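Local coordinates for diguanylate cyclase (Xanthomonas campestris pv. campestris, PDB 5H5O), which binds cyclic GMP through the cyclic nucleotide-binding domain found in this fragment and, as the full-length protein, probably makes cyclic di-GMP from two GTP molecules, at residues F66-L71 with R114-R119; A28-G33 with Q38-V43; A8-F13 with V109-R114. All blocks are in the same frame, centred on the assembly; numbering follows the deposited sequence.

Interaction 1 of 3, residues F66-L71 with R114-R119. With PCG (cyclic guanosine monophosphate), chain C.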
loop_
_atom_site.group_PDB
_atom_site.type_symbol
_atom_site.label_atom_id
_atom_site.label_comp_id
_atom_site.label_asym_id
_atom_site.label_seq_id
_atom_site.Cartn_x
_atom_site.Cartn_y
_atom_site.Cartn_z
ATOM N N PHE A 66 8.420 -10.397 -1.231
ATOM C CA PHE A 66 7.688 -10.535 0.024
ATOM C C PHE A 66 8.449 -9.810 1.102
ATOM O O PHE A 66 9.641 -9.549 0.951
ATOM C CB PHE A 66 7.520 -12.011 0.409
ATOM C CG PHE A 66 8.827 -12.762 0.607
ATOM C CD1 PHE A 66 9.350 -12.963 1.878
ATOM C CD2 PHE A 66 9.508 -13.294 -0.474
ATOM C CE1 PHE A 66 10.540 -13.682 2.069
ATOM C CE2 PHE A 66 10.705 -14.014 -0.293
ATOM C CZ PHE A 66 11.215 -14.213 0.967
ATOM N N GLY A 67 7.767 -9.487 2.196
ATOM C CA GLY A 67 8.419 -8.810 3.297
ATOM C C GLY A 67 8.402 -7.296 3.210
ATOM O O GLY A 67 8.991 -6.625 4.065
ATOM N N GLU A 68 7.723 -6.755 2.195
ATOM C CA GLU A 68 7.665 -5.296 2.018
ATOM C C GLU A 68 6.929 -4.607 3.175
ATOM O O GLU A 68 7.235 -3.466 3.496
ATOM C CB GLU A 68 7.092 -4.899 0.640
ATOM C CG GLU A 68 5.552 -4.940 0.489
ATOM C CD GLU A 68 4.962 -6.348 0.504
ATOM O OE1 GLU A 68 5.729 -7.329 0.597
ATOM O OE2 GLU A 68 3.724 -6.473 0.409
ATOM N N LEU A 69 5.992 -5.314 3.811
ATOM C CA LEU A 69 5.317 -4.801 5.011
ATOM C C LEU A 69 6.304 -4.538 6.146
ATOM O O LEU A 69 6.257 -3.486 6.795
ATOM C CB LEU A 69 4.234 -5.771 5.506
ATOM C CG LEU A 69 3.108 -6.132 4.533
ATOM C CD1 LEU A 69 2.086 -7.048 5.210
ATOM C CD2 LEU A 69 2.429 -4.878 3.975
ATOM N N GLY A 70 7.189 -5.506 6.384
ATOM C CA GLY A 70 8.230 -5.355 7.381
ATOM C C GLY A 70 9.135 -4.187 7.041
ATOM O O GLY A 70 9.597 -3.446 7.908
ATOM N N LEU A 71 9.376 -4.012 5.755
ATOM C CA LEU A 71 10.226 -2.937 5.280
ATOM C C LEU A 71 9.578 -1.559 5.498
ATOM O O LEU A 71 10.238 -0.623 5.931
ATOM C CB LEU A 71 10.515 -3.147 3.803
ATOM C CG LEU A 71 11.383 -2.093 3.107
ATOM C CD1 LEU A 71 12.843 -2.246 3.502
ATOM C CD2 LEU A 71 11.217 -2.178 1.598
ATOM N N ARG A 114 2.736 1.238 -5.636
ATOM C CA ARG A 114 1.401 1.134 -6.178
ATOM C C ARG A 114 1.029 -0.334 -6.415
ATOM O O ARG A 114 -0.038 -0.790 -5.988
ATOM C CB ARG A 114 1.362 1.919 -7.483
ATOM C CG ARG A 114 0.014 2.074 -8.084
ATOM C CD ARG A 114 0.026 3.283 -8.987
ATOM N NE ARG A 114 -1.193 3.356 -9.773
ATOM C CZ ARG A 114 -1.350 4.176 -10.804
ATOM N NH1 ARG A 114 -0.358 4.990 -11.158
ATOM N NH2 ARG A 114 -2.493 4.177 -11.477
ATOM N N ARG A 115 1.913 -1.071 -7.092
ATOM C CA ARG A 115 1.696 -2.491 -7.298
ATOM C C ARG A 115 1.621 -3.256 -5.976
ATOM O O ARG A 115 0.860 -4.201 -5.863
ATOM C CB ARG A 115 2.765 -3.104 -8.209
ATOM C CG ARG A 115 2.759 -2.565 -9.623
ATOM C CD ARG A 115 3.189 -3.650 -10.634
ATOM N NE ARG A 115 4.183 -4.576 -10.090
ATOM C CZ ARG A 115 5.447 -4.248 -9.851
ATOM N NH1 ARG A 115 5.861 -3.007 -10.092
ATOM N NH2 ARG A 115 6.286 -5.147 -9.345
ATOM N N SER A 116 2.390 -2.835 -4.977
ATOM C CA SER A 116 2.313 -3.457 -3.656
ATOM C C SER A 116 0.923 -3.342 -3.026
ATOM O O SER A 116 0.369 -4.328 -2.526
ATOM C CB SER A 116 3.334 -2.819 -2.709
ATOM O OG SER A 116 4.645 -3.217 -3.046
ATOM N N ILE A 117 0.384 -2.125 -3.021
ATOM C CA ILE A 117 -0.946 -1.864 -2.460
ATOM C C ILE A 117 -2.020 -2.776 -3.062
ATOM O O ILE A 117 -2.809 -3.363 -2.332
ATOM C CB ILE A 117 -1.353 -0.402 -2.657
ATOM C CG1 ILE A 117 -0.538 0.480 -1.718
ATOM C CG2 ILE A 117 -2.850 -0.210 -2.377
ATOM C CD1 ILE A 117 -0.472 1.935 -2.155
ATOM N N VAL A 118 -2.030 -2.899 -4.388
ATOM C CA VAL A 118 -2.953 -3.800 -5.055
ATOM C C VAL A 118 -2.788 -5.230 -4.532
ATOM O O VAL A 118 -3.769 -5.879 -4.176
ATOM C CB VAL A 118 -2.762 -3.804 -6.579
ATOM C CG1 VAL A 118 -3.696 -4.825 -7.210
ATOM C CG2 VAL A 118 -3.004 -2.402 -7.167
ATOM N N ARG A 119 -1.545 -5.705 -4.457
ATOM C CA ARG A 119 -1.282 -7.060 -3.989
ATOM C C ARG A 119 -1.790 -7.237 -2.556
ATOM O O ARG A 119 -2.475 -8.207 -2.250
ATOM C CB ARG A 119 0.217 -7.388 -4.085
ATOM C CG ARG A 119 0.541 -8.887 -4.104
ATOM C CD ARG A 119 1.976 -9.174 -3.642
ATOM N NE ARG A 119 2.154 -8.837 -2.231
ATOM C CZ ARG A 119 2.928 -9.499 -1.373
ATOM N NH1 ARG A 119 3.631 -10.560 -1.766
ATOM N NH2 ARG A 119 2.995 -9.092 -0.112
HETATM P PA PCG C . 5.824 -9.547 6.018
HETATM O O1A PCG C . 7.143 -8.855 6.078
HETATM O O2A PCG C . 4.596 -9.418 6.864
HETATM O "O5'" PCG C . 6.310 -10.759 5.977
HETATM C "C5'" PCG C . 5.382 -11.790 5.630
HETATM C "C4'" PCG C . 4.972 -11.429 4.228
HETATM O "O4'" PCG C . 4.023 -12.187 3.522
HETATM C "C3'" PCG C . 4.465 -10.023 4.144
HETATM O "O3'" PCG C . 5.473 -9.121 4.673
HETATM C "C2'" PCG C . 4.115 -9.962 2.683
HETATM O "O2'" PCG C . 5.138 -9.498 1.799
HETATM C "C1'" PCG C . 3.796 -11.426 2.341
HETATM N N9 PCG C . 2.429 -11.973 2.047
HETATM C C8 PCG C . 2.139 -12.782 1.021
HETATM N N7 PCG C . 0.835 -13.109 1.001
HETATM C C5 PCG C . 0.253 -12.512 2.024
HETATM C C6 PCG C . -1.124 -12.435 2.579
HETATM O O6 PCG C . -2.038 -13.051 2.020
HETATM N N1 PCG C . -1.346 -11.682 3.691
HETATM C C2 PCG C . -0.352 -11.002 4.311
HETATM N N2 PCG C . -0.636 -10.274 5.411
HETATM N N3 PCG C . 0.955 -11.028 3.852
HETATM C C4 PCG C . 1.296 -11.751 2.736
#
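E68 and R119 join in a salt bridge beside the ribose O2' hydroxyl of bound cyclic GMP, where the phosphate-binding cassette of the cyclic nucleotide-binding fold meets the long helix 106-121 at the C-terminal end of this fragment. E68 belongs to the short helix 68-72 of the cassette, and its CB points toward the long helix. CG then takes the crowded position between the backbone N and the carbonyl carbon (chi1 80°), where it passes S116 OG at 4.0 Å in simple packing; that hydroxyl is already hydrogen-bonded to F112 O. M39 and V120 also touch this side chain. A second bend, at chi2, swings the carboxylate back to the nucleotide. CD has PCG O2' and R119 NH2 as its neighbours, and the two oxygens divide the work. OE1 accepts the ribose hydroxyl, 2.5 Å from PCG O2', while OE2 lies 2.8 Å from R119 NH2. Glutamate suits the place because it has one oxygen for the sugar and another for the arginine. The carboxylate and guanidinium planes are turned 74° apart, so the pair is not the flat, two-pronged kind. R119 reaches in with CG anti to its backbone N (chi1 -159°) and a bend at chi3, although the residue is poorly ordered. Its NH2 also gives a weak bond to PCG O2', which lies near the guanidinium plane at its edge. G67, the N-cap of helix 68-72, has a positive phi, which glycine adopts easily. At G70 the lack of a side chain lets the phosphate oxygen O1A approach the backbone, with a weak bond from G70 N at 3.4 Å. The ribose hydroxyl is thus gripped from both segments, and a backbone bond to it comes from G67 N, 2.7 Å from PCG O2'.

Interaction 2 of 3, residues A28-G33 with Q38-V43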
loop_
_atom_site.group_PDB
_atom_site.type_symbol
_atom_site.label_atom_id
_atom_site.label_comp_id
_atom_site.label_asym_id
_atom_site.label_seq_id
_atom_site.Cartn_x
_atom_site.Cartn_y
_atom_site.Cartn_z
ATOM N N ALA A 28 15.058 -21.657 7.655
ATOM C CA ALA A 28 14.148 -20.554 7.883
ATOM C C ALA A 28 14.858 -19.244 7.563
ATOM O O ALA A 28 16.049 -19.083 7.856
ATOM C CB ALA A 28 13.667 -20.567 9.321
ATOM N N LEU A 29 14.129 -18.325 6.939
ATOM C CA LEU A 29 14.613 -16.973 6.698
ATOM C C LEU A 29 14.167 -16.079 7.853
ATOM O O LEU A 29 14.950 -15.286 8.394
ATOM C CB LEU A 29 14.058 -16.449 5.378
ATOM C CG LEU A 29 14.493 -15.047 4.961
ATOM C CD1 LEU A 29 15.996 -15.032 4.697
ATOM C CD2 LEU A 29 13.698 -14.598 3.723
ATOM N N PHE A 30 12.897 -16.216 8.224
ATOM C CA PHE A 30 12.387 -15.596 9.436
ATOM C C PHE A 30 11.120 -16.277 9.960
ATOM O O PHE A 30 10.436 -17.007 9.229
ATOM C CB PHE A 30 12.158 -14.084 9.262
ATOM C CG PHE A 30 11.267 -13.719 8.107
ATOM C CD1 PHE A 30 9.896 -13.891 8.182
ATOM C CD2 PHE A 30 11.801 -13.165 6.967
ATOM C CE1 PHE A 30 9.083 -13.542 7.129
ATOM C CE2 PHE A 30 11.000 -12.804 5.922
ATOM C CZ PHE A 30 9.633 -12.990 5.998
ATOM N N GLU A 31 10.827 -16.032 11.236
ATOM C CA GLU A 31 9.668 -16.616 11.895
ATOM C C GLU A 31 8.507 -15.654 11.931
ATOM O O GLU A 31 8.696 -14.430 12.018
ATOM C CB GLU A 31 10.020 -17.012 13.329
ATOM C CG GLU A 31 11.195 -17.962 13.422
ATOM C CD GLU A 31 10.998 -19.202 12.573
ATOM O OE1 GLU A 31 9.853 -19.701 12.493
ATOM O OE2 GLU A 31 11.987 -19.672 11.975
ATOM N N ARG A 32 7.302 -16.215 11.875
ATOM C CA ARG A 32 6.088 -15.424 11.972
ATOM C C ARG A 32 6.046 -14.715 13.321
ATOM O O ARG A 32 6.313 -15.321 14.356
ATOM C CB ARG A 32 4.851 -16.315 11.823
ATOM C CG ARG A 32 3.526 -15.551 11.834
ATOM C CD ARG A 32 2.346 -16.449 11.466
ATOM N NE ARG A 32 1.965 -17.323 12.572
ATOM C CZ ARG A 32 2.300 -18.607 12.665
ATOM N NH1 ARG A 32 1.908 -19.313 13.719
ATOM N NH2 ARG A 32 3.018 -19.187 11.703
ATOM N N GLY A 33 5.727 -13.425 13.302
ATOM C CA GLY A 33 5.620 -12.653 14.525
ATOM C C GLY A 33 6.880 -11.882 14.873
ATOM O O GLY A 33 6.879 -11.077 15.800
ATOM N N GLN A 38 13.540 -5.752 6.509
ATOM C CA GLN A 38 13.977 -5.899 5.127
ATOM C C GLN A 38 12.950 -6.682 4.348
ATOM O O GLN A 38 12.205 -7.471 4.923
ATOM C CB GLN A 38 15.334 -6.599 5.044
ATOM C CG GLN A 38 15.325 -7.932 5.687
ATOM C CD GLN A 38 15.962 -7.915 7.043
ATOM O OE1 GLN A 38 15.292 -7.704 8.056
ATOM N NE2 GLN A 38 17.273 -8.148 7.080
HETATM N N MSE A 39 12.894 -6.442 3.038
HETATM C CA MSE A 39 12.065 -7.249 2.159
HETATM C C MSE A 39 12.971 -8.118 1.314
HETATM O O MSE A 39 14.195 -7.929 1.293
HETATM C CB MSE A 39 11.217 -6.389 1.234
HETATM C CG MSE A 39 12.027 -5.550 0.268
HETATM SE SE MSE A 39 10.861 -4.773 -1.070
HETATM C CE MSE A 39 10.516 -6.339 -2.174
ATOM N N PHE A 40 12.362 -9.047 0.592
ATOM C CA PHE A 40 13.115 -10.011 -0.201
ATOM C C PHE A 40 12.519 -10.253 -1.577
ATOM O O PHE A 40 11.305 -10.256 -1.745
ATOM C CB PHE A 40 13.183 -11.340 0.543
ATOM C CG PHE A 40 13.887 -11.251 1.853
ATOM C CD1 PHE A 40 15.270 -11.359 1.916
ATOM C CD2 PHE A 40 13.173 -11.041 3.027
ATOM C CE1 PHE A 40 15.930 -11.268 3.135
ATOM C CE2 PHE A 40 13.825 -10.949 4.241
ATOM C CZ PHE A 40 15.205 -11.058 4.297
ATOM N N ILE A 41 13.380 -10.482 -2.563
ATOM C CA ILE A 41 12.913 -10.985 -3.852
ATOM C C ILE A 41 13.550 -12.347 -4.170
ATOM O O ILE A 41 14.784 -12.504 -4.126
ATOM C CB ILE A 41 13.193 -9.982 -5.000
ATOM C CG1 ILE A 41 12.666 -8.577 -4.647
ATOM C CG2 ILE A 41 12.584 -10.490 -6.281
ATOM C CD1 ILE A 41 13.428 -7.425 -5.313
ATOM N N VAL A 42 12.712 -13.333 -4.471
ATOM C CA VAL A 42 13.211 -14.633 -4.916
ATOM C C VAL A 42 13.811 -14.512 -6.324
ATOM O O VAL A 42 13.157 -14.015 -7.245
ATOM C CB VAL A 42 12.086 -15.693 -4.954
ATOM C CG1 VAL A 42 12.657 -17.108 -5.213
ATOM C CG2 VAL A 42 11.255 -15.668 -3.649
ATOM N N VAL A 43 15.049 -14.962 -6.512
ATOM C CA VAL A 43 15.564 -15.057 -7.887
ATOM C C VAL A 43 15.869 -16.494 -8.326
ATOM O O VAL A 43 15.908 -16.782 -9.510
ATOM C CB VAL A 43 16.767 -14.137 -8.154
ATOM C CG1 VAL A 43 16.421 -12.665 -7.794
ATOM C CG2 VAL A 43 17.995 -14.619 -7.416
#
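A leucine methyl, L29 CD2, sits over the face of the F40 ring in the interior of the beta roll that forms the core of the cyclic nucleotide-binding domain. L29 comes from the edge strand 28-30 of one four-stranded antiparallel sheet, and F40 from strand 39-44 of the other; their side chains approach from opposite directions. The leucine comes down on the face of the ring: CD2 stands 3.6 Å from the centroid of the F40 ring and only 9° off the ring normal, a CH-pi contact centred on the face. With CG anti to the backbone N (chi1 -179°), the branch of L29 extends inward, and CD1 reaches the CZ side of the same ring. A branched aliphatic residue suits this place because one methyl can cover the centre of the ring while the other lies toward its rim.

F30 behaves differently. Its ring slides past that of F40 in the opposite direction, with the two planes about 32° apart, so the pair forms no stack. The edge of F30 approaches F40 obliquely, from the same side as the L29 methyl. Two consecutive residues can both turn toward F40 because L29 and F30 form a classic beta bulge opposite A82, at a corner of the chain. F30 has a further task: its ring makes a cation-pi contact with R78, a cyclic GMP-binding residue, and also touches the nucleotide. L90 and F66 pack on L29, continuing the apolar interior. The closest approach of the two phenylalanines is between F30 CE2 and F40 CE2, 3.8 Å apart.

Interaction 3 of 3, residues A8-F13 with V109-R114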
loop_
_atom_site.group_PDB
_atom_site.type_symbol
_atom_site.label_atom_id
_atom_site.label_comp_id
_atom_site.label_asym_id
_atom_site.label_seq_id
_atom_site.Cartn_x
_atom_site.Cartn_y
_atom_site.Cartn_z
ATOM N N ALA A 8 11.598 -6.015 -14.930
ATOM C CA ALA A 8 13.027 -6.229 -15.194
ATOM C C ALA A 8 13.848 -5.096 -14.544
ATOM O O ALA A 8 14.862 -5.326 -13.882
ATOM C CB ALA A 8 13.287 -6.291 -16.687
ATOM N N GLU A 9 13.377 -3.871 -14.732
ATOM C CA GLU A 9 13.996 -2.705 -14.122
ATOM C C GLU A 9 14.113 -2.833 -12.594
ATOM O O GLU A 9 15.177 -2.613 -12.014
ATOM C CB GLU A 9 13.152 -1.480 -14.459
ATOM C CG GLU A 9 13.626 -0.217 -13.820
ATOM C CD GLU A 9 12.736 0.960 -14.197
ATOM O OE1 GLU A 9 11.488 0.802 -14.188
ATOM O OE2 GLU A 9 13.301 2.021 -14.527
ATOM N N GLU A 10 13.007 -3.177 -11.947
ATOM C CA GLU A 10 13.028 -3.418 -10.505
ATOM C C GLU A 10 14.052 -4.487 -10.098
ATOM O O GLU A 10 14.830 -4.297 -9.151
ATOM C CB GLU A 10 11.629 -3.796 -10.010
ATOM C CG GLU A 10 10.625 -2.648 -10.060
ATOM C CD GLU A 10 9.191 -3.112 -9.824
ATOM O OE1 GLU A 10 8.954 -4.337 -9.711
ATOM O OE2 GLU A 10 8.297 -2.247 -9.743
ATOM N N LEU A 11 14.050 -5.605 -10.820
ATOM C CA LEU A 11 14.930 -6.713 -10.487
ATOM C C LEU A 11 16.358 -6.214 -10.494
ATOM O O LEU A 11 17.073 -6.420 -9.526
ATOM C CB LEU A 11 14.771 -7.870 -11.481
ATOM C CG LEU A 11 14.358 -9.260 -10.993
ATOM C CD1 LEU A 11 13.592 -9.203 -9.671
ATOM C CD2 LEU A 11 13.544 -9.998 -12.092
ATOM N N ALA A 12 16.751 -5.533 -11.571
ATOM C CA ALA A 12 18.115 -5.037 -11.702
ATOM C C ALA A 12 18.456 -3.998 -10.630
ATOM O O ALA A 12 19.510 -4.085 -9.985
ATOM C CB ALA A 12 18.365 -4.448 -13.098
ATOM N N PHE A 13 17.573 -3.014 -10.444
ATOM C CA PHE A 13 17.859 -1.943 -9.489
ATOM C C PHE A 13 17.789 -2.365 -8.022
ATOM O O PHE A 13 18.618 -1.928 -7.221
ATOM C CB PHE A 13 17.019 -0.685 -9.757
ATOM C CG PHE A 13 17.575 0.169 -10.859
ATOM C CD1 PHE A 13 18.726 0.923 -10.657
ATOM C CD2 PHE A 13 16.975 0.192 -12.110
ATOM C CE1 PHE A 13 19.265 1.708 -11.680
ATOM C CE2 PHE A 13 17.499 0.979 -13.145
ATOM C CZ PHE A 13 18.651 1.742 -12.927
ATOM N N VAL A 109 10.100 3.544 -7.676
ATOM C CA VAL A 109 9.579 3.148 -6.367
ATOM C C VAL A 109 8.064 3.377 -6.243
ATOM O O VAL A 109 7.343 2.539 -5.696
ATOM C CB VAL A 109 10.325 3.884 -5.224
ATOM C CG1 VAL A 109 9.685 3.614 -3.869
ATOM C CG2 VAL A 109 11.781 3.475 -5.207
ATOM N N ALA A 110 7.580 4.503 -6.759
ATOM C CA ALA A 110 6.149 4.802 -6.669
ATOM C C ALA A 110 5.354 3.745 -7.410
ATOM O O ALA A 110 4.312 3.278 -6.943
ATOM C CB ALA A 110 5.840 6.204 -7.224
ATOM N N HIS A 111 5.852 3.369 -8.585
ATOM C CA HIS A 111 5.194 2.341 -9.376
ATOM C C HIS A 111 5.199 1.011 -8.613
ATOM O O HIS A 111 4.182 0.286 -8.553
ATOM C CB HIS A 111 5.875 2.220 -10.739
ATOM C CG HIS A 111 5.117 1.386 -11.720
ATOM N ND1 HIS A 111 5.478 0.091 -12.035
ATOM C CD2 HIS A 111 4.017 1.660 -12.462
ATOM C CE1 HIS A 111 4.631 -0.397 -12.924
ATOM N NE2 HIS A 111 3.735 0.535 -13.200
ATOM N N PHE A 112 6.335 0.704 -7.995
ATOM C CA PHE A 112 6.412 -0.499 -7.181
ATOM C C PHE A 112 5.448 -0.429 -5.993
ATOM O O PHE A 112 4.770 -1.410 -5.689
ATOM C CB PHE A 112 7.839 -0.755 -6.685
ATOM C CG PHE A 112 7.905 -1.748 -5.560
ATOM C CD1 PHE A 112 7.799 -3.118 -5.816
ATOM C CD2 PHE A 112 8.060 -1.324 -4.249
ATOM C CE1 PHE A 112 7.844 -4.043 -4.782
ATOM C CE2 PHE A 112 8.104 -2.243 -3.208
ATOM C CZ PHE A 112 7.994 -3.607 -3.475
ATOM N N LEU A 113 5.401 0.714 -5.307
ATOM C CA LEU A 113 4.548 0.819 -4.119
ATOM C C LEU A 113 3.072 0.685 -4.488
ATOM O O LEU A 113 2.251 0.128 -3.747
ATOM C CB LEU A 113 4.786 2.159 -3.418
ATOM C CG LEU A 113 6.124 2.290 -2.696
ATOM C CD1 LEU A 113 6.336 3.721 -2.174
ATOM C CD2 LEU A 113 6.227 1.279 -1.556
ATOM N N ARG A 114 2.736 1.238 -5.636
ATOM C CA ARG A 114 1.401 1.134 -6.178
ATOM C C ARG A 114 1.029 -0.334 -6.415
ATOM O O ARG A 114 -0.038 -0.790 -5.988
ATOM C CB ARG A 114 1.362 1.919 -7.483
ATOM C CG ARG A 114 0.014 2.074 -8.084
ATOM C CD ARG A 114 0.026 3.283 -8.987
ATOM N NE ARG A 114 -1.193 3.356 -9.773
ATOM C CZ ARG A 114 -1.350 4.176 -10.804
ATOM N NH1 ARG A 114 -0.358 4.990 -11.158
ATOM N NH2 ARG A 114 -2.493 4.177 -11.477
HETATM O O HOH W 1 8.510 0.106 -10.717
#
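With CG beside its backbone N (chi1 -69°) and the chain extended beyond it, E10 reaches F112, whose CG is anti to its own backbone N (chi1 164°). The contact is helix against helix, between the N-terminal helix 8-17 and the long helix 106-121, both of which belong to the helical part that flanks the beta roll of the cyclic nucleotide-binding domain. The extended glutamate spans the gap to the base of the phenylalanine, where OE2 rests 3.4 Å from F112 CB. The two side chains cross at about a right angle, and the carboxylate plane stands 87° from the ring plane. OE2 lies at the ring edge, near its plane, with CD1 as the nearest ring atom at 4.1 Å.

A buried carboxylate beside apolar carbon needs polar partners, and they are found nearby. R115 NH1 forms a salt bridge with E10 OE2, and the T7 backbone N donates to E10 OE1, just ahead of the first turn of helix 8-17. A negative group near this N-terminal end would probably also be stabilised by the helix dipole. Glutamate therefore suits the site by its length and by its two acceptors. F112 turns its ring into the apolar interior, meeting F65 edge to face and also touching F14, M39 and M6; a large flat residue fits among them. The far side of helix 106-121 faces the second subunit, where A110 packs on A110 of that subunit. H111, which is exposed, joins through solvent: one water donates to E10 OE2 at 2.6 Å and makes a weak bond of 3.3 Å with H111 ND1.

How the interactions relate
From the N terminus, helix 8-17 opens interaction 3, which closes only when helix 106-121 is reached, so nearly the whole domain lies in its loop. Nested inside is interaction 2, a short closure joining the two sheets of the beta roll. The chain next enters the phosphate-binding cassette, opening interaction 1, which closes later on helix 106-121; interactions 1 and 3 therefore cross, share R114, and adjoin the second subunit. R115 links them through its salt bridge to E10. Between interactions 1 and 2, F66 and F40 probably share a backbone hydrogen bond, while M39 and F112 pack together between 2 and 3. Helices, sheets and nucleotide pocket are thus tied together.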